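Local coordinates for protein 2-pyrone-4,6-dicarboxylic acid hydrolase, putative (Pseudomonas putida, PDB 2FFI) that is a putative TIM-barrel hydrolase of the amidohydrolase family that may open the lactone ring of 2-pyrone-4,6-dicarboxylate, at residues G43-Q48 with G81-V86; Y71-L76 with A99-L104; V140-Q145 with R154-Y159; D162-H167 with R274-F279. All blocks are in the same frame, centred on the assembly; numbering follows the deposited sequence.

Interaction 1: residues G43-Q48 with G81-V86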
loop_
_atom_site.group_PDB
_atom_site.type_symbol
_atom_site.label_atom_id
_atom_site.label_comp_id
_atom_site.label_asym_id
_atom_site.label_seq_id
_atom_site.Cartn_x
_atom_site.Cartn_y
_atom_site.Cartn_z
ATOM N N GLY A 43 17.523 -7.921 2.361
ATOM C CA GLY A 43 18.453 -7.461 3.372
ATOM C C GLY A 43 18.473 -5.951 3.549
ATOM O O GLY A 43 18.427 -5.434 4.675
ATOM N N ASP A 44 18.546 -5.218 2.447
ATOM C CA ASP A 44 18.591 -3.774 2.580
ATOM C C ASP A 44 17.347 -3.250 3.270
ATOM O O ASP A 44 17.436 -2.447 4.196
ATOM C CB ASP A 44 18.754 -3.100 1.218
ATOM C CG ASP A 44 20.122 -3.346 0.598
ATOM O OD1 ASP A 44 20.431 -2.666 -0.409
ATOM O OD2 ASP A 44 20.878 -4.215 1.100
ATOM N N TYR A 45 16.184 -3.699 2.815
ATOM C CA TYR A 45 14.919 -3.264 3.393
ATOM C C TYR A 45 14.833 -3.604 4.875
ATOM O O TYR A 45 14.430 -2.776 5.690
ATOM C CB TYR A 45 13.763 -3.927 2.662
ATOM C CG TYR A 45 12.433 -3.611 3.279
ATOM C CD1 TYR A 45 12.021 -2.294 3.443
ATOM C CD2 TYR A 45 11.582 -4.627 3.701
ATOM C CE1 TYR A 45 10.787 -2.001 4.017
ATOM C CE2 TYR A 45 10.355 -4.343 4.266
ATOM C CZ TYR A 45 9.968 -3.037 4.421
ATOM O OH TYR A 45 8.757 -2.754 4.971
ATOM N N LEU A 46 15.204 -4.834 5.209
ATOM C CA LEU A 46 15.184 -5.281 6.581
ATOM C C LEU A 46 16.107 -4.396 7.400
ATOM O O LEU A 46 15.801 -4.059 8.541
ATOM C CB LEU A 46 15.617 -6.743 6.648
ATOM C CG LEU A 46 14.484 -7.769 6.756
ATOM C CD1 LEU A 46 13.308 -7.331 5.932
ATOM C CD2 LEU A 46 14.983 -9.134 6.326
ATOM N N GLY A 47 17.231 -4.002 6.812
ATOM C CA GLY A 47 18.169 -3.144 7.522
ATOM C C GLY A 47 17.582 -1.768 7.788
ATOM O O GLY A 47 17.605 -1.266 8.910
ATOM N N GLN A 48 17.064 -1.153 6.735
ATOM C CA GLN A 48 16.437 0.139 6.829
ATOM C C GLN A 48 15.299 0.109 7.829
ATOM O O GLN A 48 15.018 1.119 8.461
ATOM C CB GLN A 48 15.912 0.533 5.458
ATOM C CG GLN A 48 17.004 0.851 4.487
ATOM C CD GLN A 48 17.803 2.064 4.937
ATOM O OE1 GLN A 48 18.964 1.955 5.351
ATOM N NE2 GLN A 48 17.174 3.236 4.864
ATOM N N GLY A 81 6.880 -14.705 9.308
ATOM C CA GLY A 81 6.210 -13.942 10.336
ATOM C C GLY A 81 6.499 -12.460 10.273
ATOM O O GLY A 81 5.603 -11.642 10.482
ATOM N N GLN A 82 7.742 -12.106 9.962
ATOM C CA GLN A 82 8.149 -10.699 9.902
ATOM C C GLN A 82 7.483 -9.856 8.816
ATOM O O GLN A 82 7.340 -8.648 8.971
ATOM C CB GLN A 82 9.680 -10.606 9.765
ATOM C CG GLN A 82 10.224 -9.174 9.780
ATOM C CD GLN A 82 11.700 -9.086 10.172
ATOM O OE1 GLN A 82 12.530 -9.860 9.682
ATOM N NE2 GLN A 82 12.035 -8.123 11.043
ATOM N N LEU A 83 7.051 -10.489 7.734
ATOM C CA LEU A 83 6.440 -9.748 6.648
ATOM C C LEU A 83 5.140 -10.359 6.182
ATOM O O LEU A 83 4.861 -11.519 6.477
ATOM C CB LEU A 83 7.399 -9.695 5.462
ATOM C CG LEU A 83 8.769 -9.074 5.715
ATOM C CD1 LEU A 83 9.678 -9.266 4.503
ATOM C CD2 LEU A 83 8.584 -7.596 6.050
ATOM N N ARG A 84 4.348 -9.582 5.444
ATOM C CA ARG A 84 3.096 -10.101 4.909
ATOM C C ARG A 84 3.038 -9.892 3.407
ATOM O O ARG A 84 2.929 -10.846 2.639
ATOM C CB ARG A 84 1.885 -9.451 5.571
ATOM C CG ARG A 84 1.658 -9.918 6.996
ATOM C CD ARG A 84 1.433 -11.422 7.089
ATOM N NE ARG A 84 1.209 -11.784 8.478
ATOM C CZ ARG A 84 2.072 -12.462 9.221
ATOM N NH1 ARG A 84 1.782 -12.738 10.491
ATOM N NH2 ARG A 84 3.210 -12.890 8.690
ATOM N N GLY A 85 3.121 -8.647 2.974
ATOM C CA GLY A 85 3.086 -8.399 1.545
ATOM C C GLY A 85 1.835 -8.766 0.749
ATOM O O GLY A 85 1.144 -9.747 1.041
ATOM N N VAL A 86 1.570 -7.955 -0.280
ATOM C CA VAL A 86 0.433 -8.110 -1.178
ATOM C C VAL A 86 0.956 -8.418 -2.581
ATOM O O VAL A 86 2.063 -8.005 -2.933
ATOM C CB VAL A 86 -0.411 -6.819 -1.224
ATOM C CG1 VAL A 86 -0.541 -6.229 0.170
ATOM C CG2 VAL A 86 0.193 -5.826 -2.168
#
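Helix 42-51 faces a run of irregular backbone at 81-86, and the closest pair of CA atoms, those of Leu46 and Gln82, stands 9.5 Å apart, so the contact is made by side chains alone. Tyr45 and Leu83 both point across and pass each other in opposite directions. With CG anti to the backbone N (chi1 175°), the tyrosine ring extends from the helix and presents its CE2 edge to Leu83 CD2 at 4.1 Å, close to the ring plane and not over a face. The other methyl, Leu83 CD1, lies 4.4 Å from Leu46 CD1, so one leucine serves both helix residues. Leu46 CG also lies 4.1 Å from Gln82 OE1, a van der Waals approach in which the two chains cross obliquely. The polar ends are held outside the pair: Tyr45 OH is hydrogen-bonded to Asp16, and Gln82 NE2 to the carbonyl of Ser55. Only 138 Å² is buried in total, which marks a light, mainly apolar contact. Backbone bonds from Gln82 and Arg84 to Gly57 set the 81-86 segment beside strand 56-57, in keeping with a place in the barrel wall, while Phe248 of helix 248-258 packs on Tyr45 from its own helix.

Interaction 2: residues Y71-L76 with A99-L104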
loop_
_atom_site.group_PDB
_atom_site.type_symbol
_atom_site.label_atom_id
_atom_site.label_comp_id
_atom_site.label_asym_id
_atom_site.label_seq_id
_atom_site.Cartn_x
_atom_site.Cartn_y
_atom_site.Cartn_z
ATOM N N TYR A 71 9.706 -13.331 -6.372
ATOM C CA TYR A 71 10.657 -12.721 -5.465
ATOM C C TYR A 71 9.958 -12.374 -4.156
ATOM O O TYR A 71 10.473 -12.651 -3.075
ATOM C CB TYR A 71 11.275 -11.469 -6.094
ATOM C CG TYR A 71 12.554 -11.029 -5.414
ATOM C CD1 TYR A 71 13.732 -11.755 -5.564
ATOM C CD2 TYR A 71 12.576 -9.909 -4.594
ATOM C CE1 TYR A 71 14.892 -11.376 -4.907
ATOM C CE2 TYR A 71 13.732 -9.519 -3.926
ATOM C CZ TYR A 71 14.881 -10.249 -4.085
ATOM O OH TYR A 71 16.018 -9.873 -3.415
ATOM N N LEU A 72 8.778 -11.775 -4.251
ATOM C CA LEU A 72 8.026 -11.418 -3.058
ATOM C C LEU A 72 7.761 -12.688 -2.242
ATOM O O LEU A 72 8.020 -12.724 -1.029
ATOM C CB LEU A 72 6.713 -10.756 -3.453
ATOM C CG LEU A 72 5.733 -10.359 -2.346
ATOM C CD1 LEU A 72 4.765 -9.300 -2.857
ATOM C CD2 LEU A 72 4.971 -11.594 -1.889
ATOM N N LEU A 73 7.264 -13.736 -2.901
ATOM C CA LEU A 73 6.990 -14.996 -2.218
ATOM C C LEU A 73 8.232 -15.603 -1.563
ATOM O O LEU A 73 8.151 -16.127 -0.453
ATOM C CB LEU A 73 6.369 -15.995 -3.199
ATOM C CG LEU A 73 4.841 -16.084 -3.217
ATOM C CD1 LEU A 73 4.204 -14.716 -3.253
ATOM C CD2 LEU A 73 4.434 -16.904 -4.406
ATOM N N SER A 74 9.370 -15.522 -2.257
ATOM C CA SER A 74 10.655 -16.050 -1.788
ATOM C C SER A 74 11.190 -15.256 -0.575
ATOM O O SER A 74 11.883 -15.798 0.297
ATOM C CB SER A 74 11.665 -15.978 -2.934
ATOM O OG SER A 74 12.762 -16.858 -2.734
ATOM N N ALA A 75 10.854 -13.973 -0.514
ATOM C CA ALA A 75 11.315 -13.131 0.583
ATOM C C ALA A 75 10.423 -13.290 1.811
ATOM O O ALA A 75 10.854 -13.030 2.935
ATOM C CB ALA A 75 11.347 -11.657 0.135
ATOM N N LEU A 76 9.173 -13.691 1.588
ATOM C CA LEU A 76 8.234 -13.885 2.683
ATOM C C LEU A 76 8.675 -15.090 3.515
ATOM O O LEU A 76 8.671 -15.047 4.748
ATOM C CB LEU A 76 6.824 -14.113 2.132
ATOM C CG LEU A 76 5.758 -13.058 2.440
ATOM C CD1 LEU A 76 6.383 -11.693 2.476
ATOM C CD2 LEU A 76 4.659 -13.126 1.394
ATOM N N ALA A 99 -4.803 -19.730 -1.669
ATOM C CA ALA A 99 -4.668 -20.313 -0.351
ATOM C C ALA A 99 -3.206 -20.496 -0.050
ATOM O O ALA A 99 -2.734 -20.070 0.999
ATOM C CB ALA A 99 -5.379 -21.639 -0.301
ATOM N N GLU A 100 -2.488 -21.127 -0.976
ATOM C CA GLU A 100 -1.056 -21.370 -0.807
ATOM C C GLU A 100 -0.277 -20.069 -0.636
ATOM O O GLU A 100 0.801 -20.075 -0.051
ATOM C CB GLU A 100 -0.498 -22.159 -1.995
ATOM C CG GLU A 100 0.977 -22.524 -1.853
ATOM C CD GLU A 100 1.335 -23.806 -2.596
ATOM O OE1 GLU A 100 0.950 -23.924 -3.789
ATOM O OE2 GLU A 100 2.004 -24.694 -1.993
HETATM N N MSE A 101 -0.823 -18.960 -1.130
HETATM C CA MSE A 101 -0.155 -17.686 -0.980
HETATM C C MSE A 101 -0.434 -17.148 0.414
HETATM O O MSE A 101 0.483 -16.680 1.104
HETATM C CB MSE A 101 -0.636 -16.692 -2.032
HETATM C CG MSE A 101 -0.033 -16.907 -3.412
HETATM SE SE MSE A 101 -0.722 -15.646 -4.730
HETATM C CE MSE A 101 0.420 -16.137 -6.222
ATOM N N ALA A 102 -1.697 -17.224 0.833
ATOM C CA ALA A 102 -2.087 -16.736 2.155
ATOM C C ALA A 102 -1.329 -17.548 3.177
ATOM O O ALA A 102 -1.015 -17.081 4.269
ATOM C CB ALA A 102 -3.579 -16.900 2.370
ATOM N N ARG A 103 -1.030 -18.777 2.813
ATOM C CA ARG A 103 -0.301 -19.618 3.720
ATOM C C ARG A 103 1.129 -19.092 3.788
ATOM O O ARG A 103 1.837 -19.313 4.775
ATOM C CB ARG A 103 -0.341 -21.055 3.219
ATOM C CG ARG A 103 0.078 -22.103 4.240
ATOM C CD ARG A 103 -0.065 -23.501 3.651
ATOM N NE ARG A 103 -1.418 -23.742 3.137
ATOM C CZ ARG A 103 -1.680 -24.238 1.930
ATOM N NH1 ARG A 103 -2.934 -24.423 1.552
ATOM N NH2 ARG A 103 -0.691 -24.536 1.095
ATOM N N LEU A 104 1.553 -18.379 2.749
ATOM C CA LEU A 104 2.910 -17.832 2.709
ATOM C C LEU A 104 2.990 -16.484 3.386
ATOM O O LEU A 104 4.073 -16.040 3.760
ATOM C CB LEU A 104 3.402 -17.678 1.271
ATOM C CG LEU A 104 3.674 -18.943 0.470
ATOM C CD1 LEU A 104 4.055 -18.582 -0.970
ATOM C CD2 LEU A 104 4.796 -19.739 1.147
#
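Leu73 and Leu104 meet without any flat group between them; the guanidinium of Arg103 turns one face to its own segment, over Glu100 CA and Ala99 O, both offset toward its rim, and takes no part across the contact. This is helix-to-helix packing in the outer layer of the TIM barrel, joining helix 70-78 to the end of helix 95-102. The CA atoms of Leu76 and Leu104 come within 6.6 Å, the nearest backbone approach of the two segments. Leu104 gives the largest single share of the contact, with Leu73 next: its CG is anti to the carbonyl carbon (chi1 -69°), and CD1 reaches Leu73, whose side chain it crosses at about a right angle. That methyl lies 3.8 Å from Leu73 CD2 and nearer still to CG, so it rests against the branch point of its partner. Met101, a selenomethionine, approaches Leu73 more loosely, its CE methyl 4.5 Å from Leu73 CD2. Met101 also packs on Val106 and on Trp138, which lies just before strand 139-142. The two segments bury 205 Å² between them, and the side-chain part is apolar; at the other end Leu104 O lies 3.7 Å from both CB and CG of Leu76.

Interaction 3: residues V140-Q145 with R154-Y159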
loop_
_atom_site.group_PDB
_atom_site.type_symbol
_atom_site.label_atom_id
_atom_site.label_comp_id
_atom_site.label_asym_id
_atom_site.label_seq_id
_atom_site.Cartn_x
_atom_site.Cartn_y
_atom_site.Cartn_z
ATOM N N VAL A 140 -8.342 -5.551 -1.264
ATOM C CA VAL A 140 -7.952 -5.064 -2.584
ATOM C C VAL A 140 -7.333 -3.676 -2.476
ATOM O O VAL A 140 -7.970 -2.730 -1.999
ATOM C CB VAL A 140 -9.162 -5.011 -3.556
ATOM C CG1 VAL A 140 -10.373 -4.439 -2.854
ATOM C CG2 VAL A 140 -8.819 -4.155 -4.781
ATOM N N GLU A 141 -6.081 -3.570 -2.922
ATOM C CA GLU A 141 -5.343 -2.308 -2.876
ATOM C C GLU A 141 -5.519 -1.488 -4.139
ATOM O O GLU A 141 -5.367 -1.998 -5.246
ATOM C CB GLU A 141 -3.855 -2.570 -2.663
ATOM C CG GLU A 141 -3.200 -1.599 -1.711
ATOM C CD GLU A 141 -1.696 -1.703 -1.746
ATOM O OE1 GLU A 141 -1.187 -2.829 -1.927
ATOM O OE2 GLU A 141 -1.014 -0.671 -1.579
ATOM N N LEU A 142 -5.827 -0.212 -3.960
ATOM C CA LEU A 142 -6.016 0.688 -5.085
ATOM C C LEU A 142 -4.895 1.720 -5.169
ATOM O O LEU A 142 -4.316 2.115 -4.159
ATOM C CB LEU A 142 -7.363 1.404 -4.972
ATOM C CG LEU A 142 -8.565 0.824 -5.722
ATOM C CD1 LEU A 142 -8.316 -0.607 -6.131
ATOM C CD2 LEU A 142 -9.794 0.949 -4.846
ATOM N N HIS A 143 -4.587 2.135 -6.388
ATOM C CA HIS A 143 -3.558 3.119 -6.623
ATOM C C HIS A 143 -3.893 3.881 -7.904
ATOM O O HIS A 143 -3.629 3.396 -9.000
ATOM C CB HIS A 143 -2.215 2.420 -6.751
ATOM C CG HIS A 143 -1.073 3.358 -6.977
ATOM N ND1 HIS A 143 -1.091 4.669 -6.553
ATOM C CD2 HIS A 143 0.129 3.173 -7.574
ATOM C CE1 HIS A 143 0.051 5.255 -6.879
ATOM N NE2 HIS A 143 0.807 4.365 -7.500
ATOM N N ARG A 144 -4.495 5.060 -7.767
ATOM C CA ARG A 144 -4.853 5.861 -8.932
ATOM C C ARG A 144 -5.240 7.278 -8.517
ATOM O O ARG A 144 -5.436 7.532 -7.331
ATOM C CB ARG A 144 -6.002 5.197 -9.692
ATOM C CG ARG A 144 -6.004 5.518 -11.181
ATOM C CD ARG A 144 -7.101 4.767 -11.911
ATOM N NE ARG A 144 -6.802 4.600 -13.337
ATOM C CZ ARG A 144 -6.751 5.593 -14.217
ATOM N NH1 ARG A 144 -6.979 6.844 -13.832
ATOM N NH2 ARG A 144 -6.471 5.327 -15.483
ATOM N N GLN A 145 -5.354 8.203 -9.474
ATOM C CA GLN A 145 -5.701 9.588 -9.126
ATOM C C GLN A 145 -6.918 9.605 -8.228
ATOM O O GLN A 145 -7.850 8.845 -8.462
ATOM C CB GLN A 145 -6.044 10.438 -10.354
ATOM C CG GLN A 145 -5.085 10.385 -11.510
ATOM C CD GLN A 145 -5.444 9.296 -12.470
ATOM O OE1 GLN A 145 -5.020 8.155 -12.323
ATOM N NE2 GLN A 145 -6.256 9.636 -13.453
ATOM N N ARG A 154 -16.576 2.284 -5.104
ATOM C CA ARG A 154 -18.003 1.989 -5.192
ATOM C C ARG A 154 -18.293 0.782 -6.072
ATOM O O ARG A 154 -19.372 0.187 -6.001
ATOM C CB ARG A 154 -18.789 3.212 -5.699
ATOM C CG ARG A 154 -19.368 4.082 -4.576
ATOM C CD ARG A 154 -20.387 5.086 -5.097
ATOM N NE ARG A 154 -19.770 6.291 -5.659
ATOM C CZ ARG A 154 -19.509 7.402 -4.968
ATOM N NH1 ARG A 154 -18.947 8.436 -5.578
ATOM N NH2 ARG A 154 -19.817 7.489 -3.672
ATOM N N ALA A 155 -17.322 0.421 -6.899
ATOM C CA ALA A 155 -17.463 -0.726 -7.782
ATOM C C ALA A 155 -17.129 -1.996 -6.997
ATOM O O ALA A 155 -17.765 -3.030 -7.180
ATOM C CB ALA A 155 -16.529 -0.582 -8.973
ATOM N N LEU A 156 -16.134 -1.910 -6.120
ATOM C CA LEU A 156 -15.726 -3.053 -5.305
ATOM C C LEU A 156 -16.557 -3.114 -4.029
ATOM O O LEU A 156 -16.480 -4.078 -3.265
ATOM C CB LEU A 156 -14.254 -2.935 -4.920
ATOM C CG LEU A 156 -13.233 -2.905 -6.047
ATOM C CD1 LEU A 156 -11.883 -2.557 -5.481
ATOM C CD2 LEU A 156 -13.206 -4.238 -6.748
ATOM N N GLN A 157 -17.338 -2.064 -3.810
ATOM C CA GLN A 157 -18.192 -1.927 -2.643
ATOM C C GLN A 157 -19.134 -3.131 -2.451
ATOM O O GLN A 157 -19.177 -3.726 -1.376
ATOM C CB GLN A 157 -19.009 -0.630 -2.789
ATOM C CG GLN A 157 -19.416 0.062 -1.504
ATOM C CD GLN A 157 -18.292 0.869 -0.882
ATOM O OE1 GLN A 157 -17.246 0.327 -0.516
ATOM N NE2 GLN A 157 -18.505 2.178 -0.761
ATOM N N PRO A 158 -19.882 -3.521 -3.498
ATOM C CA PRO A 158 -20.817 -4.649 -3.413
ATOM C C PRO A 158 -20.202 -5.977 -3.012
ATOM O O PRO A 158 -20.814 -6.749 -2.270
ATOM C CB PRO A 158 -21.418 -4.701 -4.810
ATOM C CG PRO A 158 -20.280 -4.241 -5.660
ATOM C CD PRO A 158 -19.775 -3.050 -4.889
ATOM N N TYR A 159 -18.995 -6.242 -3.505
ATOM C CA TYR A 159 -18.287 -7.491 -3.224
ATOM C C TYR A 159 -18.009 -7.710 -1.745
ATOM O O TYR A 159 -17.524 -8.775 -1.351
ATOM C CB TYR A 159 -16.980 -7.528 -4.008
ATOM C CG TYR A 159 -17.184 -7.532 -5.507
ATOM C CD1 TYR A 159 -17.394 -8.723 -6.202
ATOM C CD2 TYR A 159 -17.189 -6.340 -6.229
ATOM C CE1 TYR A 159 -17.598 -8.726 -7.579
ATOM C CE2 TYR A 159 -17.396 -6.330 -7.609
ATOM C CZ TYR A 159 -17.597 -7.521 -8.270
ATOM O OH TYR A 159 -17.785 -7.497 -9.624
#
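A beta-alpha-beta unit, strand 139-142, helix 149-156 and strand 163-165, is closed here where Leu156 near the end of the helix settles on Val140 and Leu142 of the first strand. The CA atoms of Val140 and Leu156 are 8.5 Å apart, a spacing bridged by side chains that reach toward each other tip to tip. One methyl does all the touching on the helix side. Leu156 CD1 lies 3.5 Å from Val140 CG2 and almost as near to CG1, so it sits against the fork of the valine. The same CD1 is 4.1 Å from each of the two methyls of Leu142, one strand repeat further on. Leu156 arrives there because its CG is anti to the carbonyl carbon (chi1 -61°) and its chain then points at the sheet. Glu141, between the two strand residues, points away from the helix and forms a salt bridge with Lys197. Leu130 and Ile133 of helix 127-136 pack on Leu156 and Val140 respectively, and Ile163 of the next strand also adjoins Val140. All three touching residues are buried and wholly aliphatic, so the contact rests on apolar burial and shape; with no directional bond between the segments, the position of the helix end probably depends on how the methyls fit here and on its other apolar neighbours.

Interaction 4: residues D162-H167 with R274-F279. With PO4 (phosphate ion), chain C.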
loop_
_atom_site.group_PDB
_atom_site.type_symbol
_atom_site.label_atom_id
_atom_site.label_comp_id
_atom_site.label_asym_id
_atom_site.label_seq_id
_atom_site.Cartn_x
_atom_site.Cartn_y
_atom_site.Cartn_z
ATOM N N ASP A 162 -12.541 -5.595 2.004
ATOM C CA ASP A 162 -11.720 -4.488 2.446
ATOM C C ASP A 162 -11.078 -3.802 1.251
ATOM O O ASP A 162 -10.590 -4.451 0.320
ATOM C CB ASP A 162 -10.639 -4.989 3.405
ATOM C CG ASP A 162 -11.212 -5.521 4.712
ATOM O OD1 ASP A 162 -10.577 -6.428 5.308
ATOM O OD2 ASP A 162 -12.278 -5.029 5.146
ATOM N N ILE A 163 -11.094 -2.476 1.281
ATOM C CA ILE A 163 -10.516 -1.687 0.216
ATOM C C ILE A 163 -9.458 -0.755 0.813
ATOM O O ILE A 163 -9.771 0.103 1.657
ATOM C CB ILE A 163 -11.589 -0.841 -0.487
ATOM C CG1 ILE A 163 -12.713 -1.749 -0.994
ATOM C CG2 ILE A 163 -10.946 -0.038 -1.611
ATOM C CD1 ILE A 163 -13.981 -1.004 -1.408
ATOM N N VAL A 164 -8.216 -0.939 0.362
ATOM C CA VAL A 164 -7.078 -0.138 0.787
ATOM C C VAL A 164 -6.665 0.856 -0.296
ATOM O O VAL A 164 -6.284 0.442 -1.392
ATOM C CB VAL A 164 -5.857 -1.025 1.090
ATOM C CG1 VAL A 164 -4.683 -0.151 1.506
ATOM C CG2 VAL A 164 -6.185 -2.022 2.185
ATOM N N ILE A 165 -6.718 2.151 0.029
ATOM C CA ILE A 165 -6.360 3.227 -0.897
ATOM C C ILE A 165 -4.923 3.700 -0.675
ATOM O O ILE A 165 -4.554 4.053 0.441
ATOM C CB ILE A 165 -7.331 4.420 -0.734
ATOM C CG1 ILE A 165 -8.747 3.968 -1.047
ATOM C CG2 ILE A 165 -7.004 5.531 -1.714
ATOM C CD1 ILE A 165 -9.765 5.010 -0.761
ATOM N N ASP A 166 -4.123 3.713 -1.746
ATOM C CA ASP A 166 -2.712 4.110 -1.676
ATOM C C ASP A 166 -2.415 5.602 -1.705
ATOM O O ASP A 166 -3.058 6.364 -2.423
ATOM C CB ASP A 166 -1.920 3.471 -2.816
ATOM C CG ASP A 166 -1.801 1.965 -2.686
ATOM O OD1 ASP A 166 -1.176 1.360 -3.586
ATOM O OD2 ASP A 166 -2.321 1.384 -1.702
ATOM N N HIS A 167 -1.413 5.996 -0.924
ATOM C CA HIS A 167 -0.948 7.373 -0.836
ATOM C C HIS A 167 -2.022 8.434 -0.768
ATOM O O HIS A 167 -2.197 9.195 -1.709
ATOM C CB HIS A 167 -0.041 7.696 -2.017
ATOM C CG HIS A 167 0.945 6.621 -2.336
ATOM N ND1 HIS A 167 1.596 5.902 -1.362
ATOM C CD2 HIS A 167 1.402 6.152 -3.520
ATOM C CE1 HIS A 167 2.413 5.032 -1.930
ATOM N NE2 HIS A 167 2.313 5.165 -3.239
ATOM N N ARG A 274 -1.562 -3.736 11.989
ATOM C CA ARG A 274 -1.552 -5.020 12.708
ATOM C C ARG A 274 -2.870 -5.789 12.585
ATOM O O ARG A 274 -2.893 -7.016 12.643
ATOM C CB ARG A 274 -1.233 -4.795 14.187
ATOM C CG ARG A 274 -1.360 -6.038 15.064
ATOM C CD ARG A 274 -0.845 -5.748 16.450
ATOM N NE ARG A 274 -1.523 -4.577 17.007
ATOM C CZ ARG A 274 -2.830 -4.521 17.224
ATOM N NH1 ARG A 274 -3.376 -3.422 17.726
ATOM N NH2 ARG A 274 -3.590 -5.573 16.943
ATOM N N ALA A 275 -3.969 -5.064 12.429
ATOM C CA ALA A 275 -5.265 -5.702 12.286
ATOM C C ALA A 275 -5.454 -6.198 10.849
ATOM O O ALA A 275 -5.600 -7.398 10.619
ATOM C CB ALA A 275 -6.371 -4.732 12.664
ATOM N N LEU A 276 -5.427 -5.278 9.889
ATOM C CA LEU A 276 -5.611 -5.615 8.477
ATOM C C LEU A 276 -4.727 -6.751 7.978
ATOM O O LEU A 276 -5.170 -7.597 7.202
ATOM C CB LEU A 276 -5.362 -4.382 7.604
ATOM C CG LEU A 276 -5.877 -4.458 6.171
ATOM C CD1 LEU A 276 -7.393 -4.425 6.228
ATOM C CD2 LEU A 276 -5.335 -3.305 5.341
ATOM N N PHE A 277 -3.472 -6.770 8.408
ATOM C CA PHE A 277 -2.555 -7.817 7.960
ATOM C C PHE A 277 -2.393 -8.922 8.977
ATOM O O PHE A 277 -1.544 -9.786 8.818
ATOM C CB PHE A 277 -1.172 -7.237 7.621
ATOM C CG PHE A 277 -1.199 -6.235 6.515
ATOM C CD1 PHE A 277 -1.451 -4.902 6.787
ATOM C CD2 PHE A 277 -1.044 -6.636 5.191
ATOM C CE1 PHE A 277 -1.558 -3.978 5.764
ATOM C CE2 PHE A 277 -1.149 -5.718 4.155
ATOM C CZ PHE A 277 -1.407 -4.385 4.443
ATOM N N GLY A 278 -3.204 -8.895 10.022
ATOM C CA GLY A 278 -3.098 -9.930 11.030
ATOM C C GLY A 278 -1.686 -10.213 11.523
ATOM O O GLY A 278 -1.098 -11.250 11.191
ATOM N N PHE A 279 -1.139 -9.290 12.310
ATOM C CA PHE A 279 0.189 -9.454 12.873
ATOM C C PHE A 279 0.052 -9.884 14.323
ATOM O O PHE A 279 0.822 -9.482 15.184
ATOM C CB PHE A 279 0.974 -8.154 12.775
ATOM C CG PHE A 279 1.738 -8.017 11.500
ATOM C CD1 PHE A 279 2.813 -8.847 11.229
ATOM C CD2 PHE A 279 1.386 -7.065 10.565
ATOM C CE1 PHE A 279 3.525 -8.727 10.041
ATOM C CE2 PHE A 279 2.094 -6.938 9.375
ATOM C CZ PHE A 279 3.161 -7.767 9.117
HETATM P P PO4 C . 4.331 2.413 -5.615
HETATM O O1 PO4 C . 3.860 1.005 -5.640
HETATM O O2 PO4 C . 3.997 3.076 -6.900
HETATM O O3 PO4 C . 3.665 3.137 -4.507
HETATM O O4 PO4 C . 5.801 2.431 -5.419
#
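Val164 and Leu276 make the tight part of this contact, with Val164 CG2 3.5 Å from Leu276 CD2 and the two chains crossing at a slant. Leu276 has its CG anti to the backbone N (chi1 -164°), which aims its two methyls at separate partners. The second, CD1, faces the looser and more exposed margin, where it passes 3.9 Å from Asp162 OD1; there the carboxylate slides alongside the leucine without bonding it, and its other oxygen, OD2, makes a long, weak ion pair with Lys193. The helix stops just beyond in a Schellman motif, with Gly278 at positive phi, Phe279 N bonded to Arg274 O at 2.9 Å and Gly278 N to Ala275 O.

At the far end of the strand segment His167 uses NE2 to bond O3 of a phosphate, probably from the crystallisation liquor, at 2.7 Å and 153°, with the oxygen in the ring plane. Ser199 OG holds the ring's ND1, Asp166 CB lies over one face, and Arg110 also bonds the ion. A leucine in place of His167 would probably cost the phosphate its NE2 bond, leaving Arg110 to hold it with less help, and would leave Ser199 OG without its ring partner. This end is consistent with the pocket that amidohydrolase barrels form at the C-terminal ends of their strands. Strand 163-165 runs between strands 139-142 and 194-199, Trp195 of the latter touching Leu276, while Ile163 packs against helix 149-156.

The contacts lie within one barrel domain and sample its wall from several directions. Along the chain interactions 1 and 2 cross, their segments alternating, and they touch, with centres 13 Å apart; Leu83 and Arg84 pack on Leu76. Interactions 3 and 4 follow in series, also 13 Å apart, and share the parallel sheet through neighbouring strands 139-142 and 163-165. In interaction 4 the end of helix 262-276 meets earlier chain: Arg84 packs on Phe279, joining it to interaction 1. Interactions 1 and 3, about 26 Å apart between centres, lie on opposite sides of the chain's centre, yet Val86 reaches Glu141. Interactions 3 and 4 pack helices on sheet strands and interaction 1 packs one beside strand 56-57, whereas interaction 2 joins two outer helices.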